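Long-range contact in ulvan Lyase-PL25 (Pseudoalteromonas sp. PLSV, PDB 5UAM), which cleaves ulvan, the sulfated rhamnose- and uronic acid-containing cell-wall polysaccharide of green seaweeds, as a polysaccharide lyase of family 25 with a beta-propeller fold: residues A[125-137]-A[179-191]. Sequence-based numbering, arbitrary orientation.
Sequences NGKNPLGNTHHGA and FRHGAHRSDWVYQ. With ZN (zinc ion), chain D; PO4 (phosphate ion), chain E; EDO (1,2-ethanediol), chain J.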
ATOM      1  N   ASN A 125     -23.108  -5.887  -8.746  1.00 15.11           N
ATOM      2  CA  ASN A 125     -22.174  -5.628  -9.820  1.00 14.53           C
ATOM      3  C   ASN A 125     -22.072  -6.778 -10.806  1.00 16.57           C
ATOM      4  O   ASN A 125     -21.559  -6.574 -11.916  1.00 18.29           O
ATOM      5  CB  ASN A 125     -20.792  -5.378  -9.246  1.00 16.19           C
ATOM      6  CG  ASN A 125     -20.748  -4.147  -8.376  1.00 16.67           C
ATOM      7  OD1 ASN A 125     -20.511  -4.240  -7.183  1.00 16.95           O
ATOM      8  ND2 ASN A 125     -20.983  -2.995  -8.963  1.00 17.77           N
ATOM      9  N   GLY A 126     -22.543  -7.959 -10.445  1.00 15.59           N
ATOM     10  CA  GLY A 126     -22.405  -9.128 -11.275  1.00 16.48           C
ATOM     11  C   GLY A 126     -21.956 -10.324 -10.465  1.00 15.48           C
ATOM     12  O   GLY A 126     -21.832 -10.273  -9.238  1.00 17.31           O
ATOM     13  N   LYS A 127     -21.702 -11.426 -11.171  1.00 16.23           N
ATOM     14  CA  LYS A 127     -21.027 -12.588 -10.618  1.00 16.64           C
ATOM     15  C   LYS A 127     -19.531 -12.399 -10.835  1.00 14.83           C
ATOM     16  O   LYS A 127     -19.072 -12.245 -11.973  1.00 20.89           O
ATOM     17  CB  LYS A 127     -21.545 -13.852 -11.305  1.00 20.67           C
ATOM     18  CG  LYS A 127     -20.689 -15.083 -11.108  1.00 26.58           C
ATOM     19  CD  LYS A 127     -20.617 -15.514  -9.677  1.00 25.47           C
ATOM     20  CE  LYS A 127     -20.016 -16.925  -9.618  1.00 37.28           C
ATOM     21  NZ  LYS A 127     -19.542 -17.269  -8.266  1.00 33.54           N
ATOM     22  N   ASN A 128     -18.774 -12.367  -9.745  1.00 14.60           N
ATOM     23  CA  ASN A 128     -17.323 -12.210  -9.814  1.00 12.99           C
ATOM     24  C   ASN A 128     -16.707 -13.536 -10.258  1.00 15.59           C
ATOM     25  O   ASN A 128     -16.825 -14.539  -9.545  1.00 17.06           O
ATOM     26  CB  ASN A 128     -16.823 -11.849  -8.431  1.00 13.89           C
ATOM     27  CG  ASN A 128     -15.326 -11.677  -8.362  1.00 13.63           C
ATOM     28  OD1 ASN A 128     -14.621 -11.821  -9.355  1.00 14.78           O
ATOM     29  ND2 ASN A 128     -14.834 -11.333  -7.175  1.00 13.81           N
ATOM     30  N   PRO A 129     -16.076 -13.603 -11.435  1.00 17.39           N
ATOM     31  CA  PRO A 129     -15.588 -14.898 -11.930  1.00 16.26           C
ATOM     32  C   PRO A 129     -14.251 -15.317 -11.351  1.00 16.23           C
ATOM     33  O   PRO A 129     -13.844 -16.469 -11.571  1.00 18.65           O
ATOM     34  CB  PRO A 129     -15.459 -14.664 -13.433  1.00 21.72           C
ATOM     35  CG  PRO A 129     -15.123 -13.232 -13.544  1.00 23.24           C
ATOM     36  CD  PRO A 129     -15.839 -12.517 -12.400  1.00 18.15           C
ATOM     37  N   LEU A 130     -13.588 -14.449 -10.593  1.00 16.50           N
ATOM     38  CA  LEU A 130     -12.261 -14.729 -10.074  1.00 15.03           C
ATOM     39  C   LEU A 130     -12.185 -14.603  -8.567  1.00 16.66           C
ATOM     40  O   LEU A 130     -11.080 -14.658  -8.006  1.00 18.40           O
ATOM     41  CB  LEU A 130     -11.221 -13.840 -10.747  1.00 14.91           C
ATOM     42  CG  LEU A 130     -11.009 -14.097 -12.236  1.00 15.40           C
ATOM     43  CD1 LEU A 130     -10.063 -13.059 -12.785  1.00 16.28           C
ATOM     44  CD2 LEU A 130     -10.452 -15.486 -12.489  1.00 17.54           C
ATOM     45  N   GLY A 131     -13.322 -14.507  -7.895  1.00 15.94           N
ATOM     46  CA  GLY A 131     -13.282 -14.409  -6.455  1.00 17.63           C
ATOM     47  C   GLY A 131     -14.665 -14.264  -5.876  1.00 15.95           C
ATOM     48  O   GLY A 131     -15.678 -14.423  -6.564  1.00 16.82           O
ATOM     49  N   ASN A 132     -14.681 -13.980  -4.575  1.00 16.07           N
ATOM     50  CA  ASN A 132     -15.904 -13.645  -3.855  1.00 16.78           C
ATOM     51  C   ASN A 132     -16.002 -12.125  -3.721  1.00 15.69           C
ATOM     52  O   ASN A 132     -15.182 -11.370  -4.250  1.00 15.89           O
ATOM     53  CB  ASN A 132     -15.974 -14.408  -2.521  1.00 18.91           C
ATOM     54  CG  ASN A 132     -14.897 -13.990  -1.516  1.00 19.84           C
ATOM     55  OD1 ASN A 132     -13.867 -13.452  -1.872  1.00 18.35           O
ATOM     56  ND2 ASN A 132     -15.163 -14.246  -0.239  1.00 24.19           N
ATOM     57  N   THR A 133     -17.049 -11.665  -3.040  1.00 17.39           N
ATOM     58  CA  THR A 133     -17.338 -10.239  -2.939  1.00 16.10           C
ATOM     59  C   THR A 133     -17.532  -9.850  -1.479  1.00 15.82           C
ATOM     60  O   THR A 133     -17.569 -10.693  -0.578  1.00 18.06           O
ATOM     61  CB  THR A 133     -18.593  -9.875  -3.744  1.00 16.25           C
ATOM     62  OG1 THR A 133     -19.744 -10.496  -3.166  1.00 18.48           O
ATOM     63  CG2 THR A 133     -18.459 -10.329  -5.189  1.00 18.39           C
ATOM     64  N   HIS A 134     -17.668  -8.545  -1.260  1.00 16.71           N
ATOM     65  CA  HIS A 134     -17.948  -8.015   0.070  1.00 16.38           C
ATOM     66  C   HIS A 134     -18.822  -6.779  -0.098  1.00 15.22           C
ATOM     67  O   HIS A 134     -20.046  -6.918  -0.216  1.00 17.81           O
ATOM     68  CB  HIS A 134     -16.644  -7.764   0.821  1.00 17.24           C
ATOM     69  CG  HIS A 134     -16.829  -7.288   2.225  1.00 19.13           C
ATOM     70  ND1 HIS A 134     -17.577  -7.967   3.161  1.00 23.30           N
ATOM     71  CD2 HIS A 134     -16.364  -6.177   2.846  1.00 22.95           C
ATOM     72  CE1 HIS A 134     -17.554  -7.300   4.303  1.00 24.53           C
ATOM     73  NE2 HIS A 134     -16.815  -6.219   4.141  1.00 24.00           N
ATOM     74  N   HIS A 135     -18.243  -5.583  -0.174  1.00 15.19           N
ATOM     75  CA  HIS A 135     -19.034  -4.415  -0.561  1.00 17.10           C
ATOM     76  C   HIS A 135     -18.129  -3.356  -1.158  1.00 15.70           C
ATOM     77  O   HIS A 135     -16.919  -3.356  -0.946  1.00 15.36           O
ATOM     78  CB  HIS A 135     -19.872  -3.833   0.579  1.00 22.69           C
ATOM     79  CG  HIS A 135     -19.111  -3.574   1.834  1.00 20.95           C
ATOM     80  ND1 HIS A 135     -19.568  -3.998   3.066  1.00 26.26           N
ATOM     81  CD2 HIS A 135     -17.945  -2.926   2.065  1.00 23.86           C
ATOM     82  CE1 HIS A 135     -18.716  -3.616   4.002  1.00 28.79           C
ATOM     83  NE2 HIS A 135     -17.722  -2.963   3.423  1.00 23.85           N
ATOM     84  N   GLY A 136     -18.737  -2.458  -1.933  1.00 15.39           N
ATOM     85  CA  GLY A 136     -18.011  -1.336  -2.477  1.00 15.27           C
ATOM     86  C   GLY A 136     -17.364  -1.655  -3.803  1.00 14.15           C
ATOM     87  O   GLY A 136     -16.364  -2.375  -3.866  1.00 13.49           O
ATOM     88  N   ALA A 137     -17.918  -1.078  -4.862  1.00 14.64           N
ATOM     89  CA  ALA A 137     -17.368  -1.226  -6.198  1.00 13.81           C
ATOM     90  C   ALA A 137     -16.093  -0.413  -6.340  1.00 14.10           C
ATOM     91  O   ALA A 137     -16.053   0.782  -6.002  1.00 13.86           O
ATOM     92  CB  ALA A 137     -18.385  -0.737  -7.222  1.00 15.75           C
ATOM     93  N   PHE A 179      -4.408  -5.519  -8.081  1.00 11.55           N
ATOM     94  CA  PHE A 179      -5.411  -5.548  -7.027  1.00 12.33           C
ATOM     95  C   PHE A 179      -5.858  -6.984  -6.795  1.00 13.63           C
ATOM     96  O   PHE A 179      -5.599  -7.889  -7.605  1.00 13.21           O
ATOM     97  CB  PHE A 179      -6.625  -4.662  -7.359  1.00 11.58           C
ATOM     98  CG  PHE A 179      -7.276  -4.980  -8.670  1.00 11.75           C
ATOM     99  CD1 PHE A 179      -6.810  -4.431  -9.858  1.00 12.84           C
ATOM    100  CD2 PHE A 179      -8.379  -5.815  -8.735  1.00 12.50           C
ATOM    101  CE1 PHE A 179      -7.406  -4.722 -11.073  1.00 13.41           C
ATOM    102  CE2 PHE A 179      -8.978  -6.106  -9.941  1.00 12.54           C
ATOM    103  CZ  PHE A 179      -8.500  -5.550 -11.119  1.00 13.13           C
ATOM    104  N   ARG A 180      -6.538  -7.184  -5.666  1.00 11.90           N
ATOM    105  CA  ARG A 180      -7.244  -8.433  -5.402  1.00 11.31           C
ATOM    106  C   ARG A 180      -8.610  -8.387  -6.069  1.00 13.10           C
ATOM    107  O   ARG A 180      -9.370  -7.440  -5.868  1.00 12.91           O
ATOM    108  CB  ARG A 180      -7.397  -8.624  -3.902  1.00 11.55           C
ATOM    109  CG  ARG A 180      -8.039  -9.948  -3.492  1.00 13.16           C
ATOM    110  CD  ARG A 180      -8.167 -10.134  -1.996  1.00 13.98           C
ATOM    111  NE  ARG A 180      -9.126  -9.185  -1.428  1.00 12.76           N
ATOM    112  CZ  ARG A 180      -9.213  -8.914  -0.129  1.00 13.65           C
ATOM    113  NH1 ARG A 180      -8.414  -9.521   0.747  1.00 14.59           N
ATOM    114  NH2 ARG A 180     -10.096  -8.014   0.279  1.00 14.36           N
ATOM    115  N   HIS A 181      -8.928  -9.404  -6.867  1.00 12.58           N
ATOM    116  CA  HIS A 181     -10.147  -9.394  -7.686  1.00 13.17           C
ATOM    117  C   HIS A 181     -11.356  -9.900  -6.891  1.00 13.73           C
ATOM    118  O   HIS A 181     -12.002 -10.900  -7.217  1.00 14.75           O
ATOM    119  CB  HIS A 181      -9.913 -10.204  -8.960  1.00 13.68           C
ATOM    120  CG  HIS A 181     -10.905  -9.984 -10.065  1.00 13.04           C
ATOM    121  ND1 HIS A 181     -12.225 -10.372  -9.979  1.00 13.37           N
ATOM    122  CD2 HIS A 181     -10.735  -9.542 -11.337  1.00 14.02           C
ATOM    123  CE1 HIS A 181     -12.833 -10.134 -11.130  1.00 14.67           C
ATOM    124  NE2 HIS A 181     -11.955  -9.609 -11.965  1.00 14.59           N
ATOM    125  N   GLY A 182     -11.630  -9.185  -5.787  1.00 12.71           N
ATOM    126  CA  GLY A 182     -12.729  -9.523  -4.909  1.00 12.97           C
ATOM    127  C   GLY A 182     -12.332  -9.432  -3.454  1.00 13.42           C
ATOM    128  O   GLY A 182     -11.437  -8.651  -3.114  1.00 14.83           O
ATOM    129  N   ALA A 183     -12.998 -10.225  -2.617  1.00 14.65           N
ATOM    130  CA  ALA A 183     -12.667 -10.321  -1.199  1.00 16.60           C
ATOM    131  C   ALA A 183     -11.640 -11.437  -0.974  1.00 17.98           C
ATOM    132  O   ALA A 183     -10.844 -11.716  -1.869  1.00 16.21           O
ATOM    133  CB  ALA A 183     -13.954 -10.487  -0.394  1.00 17.98           C
ATOM    134  N   HIS A 184     -11.592 -12.059   0.213  1.00 18.50           N
ATOM    135  CA  HIS A 184     -10.464 -12.949   0.525  1.00 16.25           C
ATOM    136  C   HIS A 184     -10.265 -14.051  -0.489  1.00 19.52           C
ATOM    137  O   HIS A 184      -9.122 -14.421  -0.805  1.00 18.61           O
ATOM    138  CB  HIS A 184     -10.673 -13.639   1.852  1.00 19.04           C
ATOM    139  CG  HIS A 184     -10.432 -12.753   3.008  1.00 20.48           C
ATOM    140  ND1 HIS A 184     -10.145 -13.240   4.262  1.00 19.15           N
ATOM    141  CD2 HIS A 184     -10.440 -11.408   3.106  1.00 19.81           C
ATOM    142  CE1 HIS A 184      -9.990 -12.217   5.088  1.00 18.49           C
ATOM    143  NE2 HIS A 184     -10.156 -11.098   4.410  1.00 21.69           N
ATOM    144  N   ARG A 185     -11.352 -14.670  -0.933  1.00 16.26           N
ATOM    145  CA  ARG A 185     -11.247 -15.911  -1.674  1.00 18.26           C
ATOM    146  C   ARG A 185     -11.257 -15.558  -3.157  1.00 17.70           C
ATOM    147  O   ARG A 185     -12.174 -15.881  -3.915  1.00 18.49           O
ATOM    148  CB  ARG A 185     -12.340 -16.880  -1.240  1.00 18.71           C
ATOM    149  CG  ARG A 185     -12.132 -17.277   0.219  1.00 20.40           C
ATOM    150  CD  ARG A 185     -13.128 -18.301   0.726  1.00 21.68           C
ATOM    151  NE  ARG A 185     -12.661 -18.867   1.983  1.00 23.43           N
ATOM    152  CZ  ARG A 185     -13.205 -19.919   2.577  1.00 23.89           C
ATOM    153  NH1 ARG A 185     -14.251 -20.536   2.031  1.00 26.22           N
ATOM    154  NH2 ARG A 185     -12.692 -20.361   3.713  1.00 25.36           N
ATOM    155  N   SER A 186     -10.173 -14.884  -3.550  1.00 17.25           N
ATOM    156  CA  SER A 186     -10.077 -14.275  -4.862  1.00 15.15           C
ATOM    157  C   SER A 186      -8.643 -14.330  -5.354  1.00 13.99           C
ATOM    158  O   SER A 186      -7.692 -14.277  -4.568  1.00 15.42           O
ATOM    159  CB  SER A 186     -10.475 -12.793  -4.820  1.00 15.92           C
ATOM    160  OG  SER A 186     -11.772 -12.614  -4.275  1.00 16.87           O
ATOM    161  N   ASP A 187      -8.500 -14.399  -6.668  1.00 15.27           N
ATOM    162  CA  ASP A 187      -7.175 -14.252  -7.253  1.00 13.86           C
ATOM    163  C   ASP A 187      -6.704 -12.807  -7.134  1.00 13.74           C
ATOM    164  O   ASP A 187      -7.498 -11.869  -7.052  1.00 14.91           O
ATOM    165  CB  ASP A 187      -7.200 -14.583  -8.741  1.00 13.70           C
ATOM    166  CG  ASP A 187      -7.422 -16.068  -9.054  1.00 15.95           C
ATOM    167  OD1 ASP A 187      -7.662 -16.923  -8.162  1.00 16.93           O
ATOM    168  OD2 ASP A 187      -7.370 -16.376 -10.268  1.00 18.26           O
ATOM    169  N   TRP A 188      -5.386 -12.625  -7.136  1.00 12.56           N
ATOM    170  CA  TRP A 188      -4.782 -11.318  -7.383  1.00 12.04           C
ATOM    171  C   TRP A 188      -4.479 -11.208  -8.863  1.00 13.77           C
ATOM    172  O   TRP A 188      -4.060 -12.189  -9.492  1.00 13.59           O
ATOM    173  CB  TRP A 188      -3.515 -11.098  -6.561  1.00 13.13           C
ATOM    174  CG  TRP A 188      -3.832 -10.774  -5.138  1.00 13.40           C
ATOM    175  CD1 TRP A 188      -4.384 -11.617  -4.224  1.00 15.75           C
ATOM    176  CD2 TRP A 188      -3.674  -9.520  -4.486  1.00 14.18           C
ATOM    177  NE1 TRP A 188      -4.564 -10.971  -3.032  1.00 16.26           N
ATOM    178  CE2 TRP A 188      -4.121  -9.689  -3.159  1.00 12.37           C
ATOM    179  CE3 TRP A 188      -3.184  -8.278  -4.885  1.00 14.61           C
ATOM    180  CZ2 TRP A 188      -4.089  -8.650  -2.223  1.00 16.57           C
ATOM    181  CZ3 TRP A 188      -3.160  -7.222  -3.917  1.00 16.42           C
ATOM    182  CH2 TRP A 188      -3.604  -7.442  -2.630  1.00 14.66           C
ATOM    183  N   VAL A 189      -4.703 -10.019  -9.404  1.00 12.82           N
ATOM    184  CA  VAL A 189      -4.672  -9.794 -10.837  1.00 12.24           C
ATOM    185  C   VAL A 189      -3.997  -8.462 -11.130  1.00 13.20           C
ATOM    186  O   VAL A 189      -3.817  -7.613 -10.256  1.00 12.94           O
ATOM    187  CB  VAL A 189      -6.090  -9.755 -11.438  1.00 13.82           C
ATOM    188  CG1 VAL A 189      -6.876 -11.018 -11.104  1.00 14.97           C
ATOM    189  CG2 VAL A 189      -6.829  -8.516 -10.944  1.00 14.46           C
ATOM    190  N   TYR A 190      -3.711  -8.254 -12.405  1.00 12.46           N
ATOM    191  CA  TYR A 190      -3.532  -6.904 -12.916  1.00 13.11           C
ATOM    192  C   TYR A 190      -4.438  -6.669 -14.113  1.00 13.76           C
ATOM    193  O   TYR A 190      -4.858  -7.601 -14.801  1.00 13.89           O
ATOM    194  CB  TYR A 190      -2.074  -6.609 -13.292  1.00 13.07           C
ATOM    195  CG  TYR A 190      -1.531  -7.409 -14.459  1.00 13.64           C
ATOM    196  CD1 TYR A 190      -1.754  -7.018 -15.768  1.00 14.27           C
ATOM    197  CD2 TYR A 190      -0.769  -8.560 -14.258  1.00 14.84           C
ATOM    198  CE1 TYR A 190      -1.248  -7.740 -16.840  1.00 13.64           C
ATOM    199  CE2 TYR A 190      -0.261  -9.279 -15.321  1.00 16.58           C
ATOM    200  CZ  TYR A 190      -0.492  -8.873 -16.620  1.00 15.97           C
ATOM    201  OH  TYR A 190       0.030  -9.613 -17.666  1.00 16.98           O
ATOM    202  N   GLN A 191      -4.752  -5.385 -14.333  1.00 12.30           N
ATOM    203  CA  GLN A 191      -5.317  -4.932 -15.591  1.00 12.99           C
ATOM    204  C   GLN A 191      -4.368  -3.932 -16.222  1.00 13.87           C
ATOM    205  O   GLN A 191      -3.844  -3.040 -15.545  1.00 13.80           O
ATOM    206  CB  GLN A 191      -6.704  -4.306 -15.414  1.00 13.47           C
ATOM    207  CG  GLN A 191      -7.782  -5.299 -15.035  1.00 13.40           C
ATOM    208  CD  GLN A 191      -9.167  -4.728 -15.091  1.00 14.22           C
ATOM    209  OE1 GLN A 191      -9.756  -4.338 -14.067  1.00 14.91           O
ATOM    210  NE2 GLN A 191      -9.708  -4.671 -16.294  1.00 14.49           N
TER
HETATM  211 ZN    ZN D 502      -9.862 -15.166   4.947  1.00 20.80          ZN
HETATM  212  P   PO4 E 503      -9.535  -7.731   4.065  1.00 17.21           P
HETATM  213  O1  PO4 E 503     -10.192  -8.646   5.079  1.00 23.07           O
HETATM  214  O2  PO4 E 503      -8.428  -8.425   3.385  1.00 16.54           O
HETATM  215  O3  PO4 E 503      -9.006  -6.566   4.867  1.00 22.87           O
HETATM  216  O4  PO4 E 503     -10.597  -7.323   3.049  1.00 20.10           O
HETATM  217  C1  EDO J 508     -10.294 -18.497 -10.182  1.00 28.70           C
HETATM  218  O1  EDO J 508      -9.286 -19.052  -9.321  1.00 26.09           O
HETATM  219  C2  EDO J 508     -11.378 -19.537 -10.439  1.00 28.93           C
HETATM  220  O2  EDO J 508     -11.951 -19.935  -9.188  1.00 26.49           O
HETATM  221  O   HOH W   1     -13.892 -12.609   2.065  1.00 23.60           O
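Asn-128 and His-181 join through both ends of the asparagine amide. Asn-128 ND2 gives a nearly straight bond (169°) to His-181 O, 2.9 Å away and lying in the amide plane, while OD1 accepts a weak, bent bond from His-181 ND1 at the ring edge. With CG anti to the backbone N (chi1 179°), the amide can also serve its own loop: OD1 takes the Leu-130 N-H in an Asx turn, and ND2 reaches Asn-132 O. Asn-132 O is thus gripped from opposite faces of its plane, by Asn-128 ND2 and by Ala-183 N, the latter 3.0 Å from the oxygen. Were an alanine to stand in place of Asn-128, His-181 O would probably lose its amide donor, Asn-132 O one of its two, and the Asx turn its acceptor.

Further along, Asp-187 N bonds to Leu-130 O (2.9 Å), and Asn-132 OD1 accepts from Arg-185 N at 2.9 Å, the donor standing above the carbonyl plane. A water links Asn-132 ND2 to His-184 N. Gly-131 CA lies 3.2 Å from Ser-186 OG, where a side chain would collide.

Apolar contact centres on Leu-130, whose CB sits over one face of the His-181 ring, 4.0 Å from its centroid, in a CH-pi contact; Leu-130 CD1 meets Val-189 CG1 at 4.1 Å.

The 125-137 loop, between strands 112-116 and 139-143 of one antiparallel sheet, thus packs on the turn joining strands 175-180 and 188-193 of the next. From that turn His-184 binds zinc with His-240, Cys-242 and His-254, and with Arg-180 holds a phosphate, probably from the crystallisation liquor, also bonded to His-99, His-119 and Tyr-222 of the probable active site.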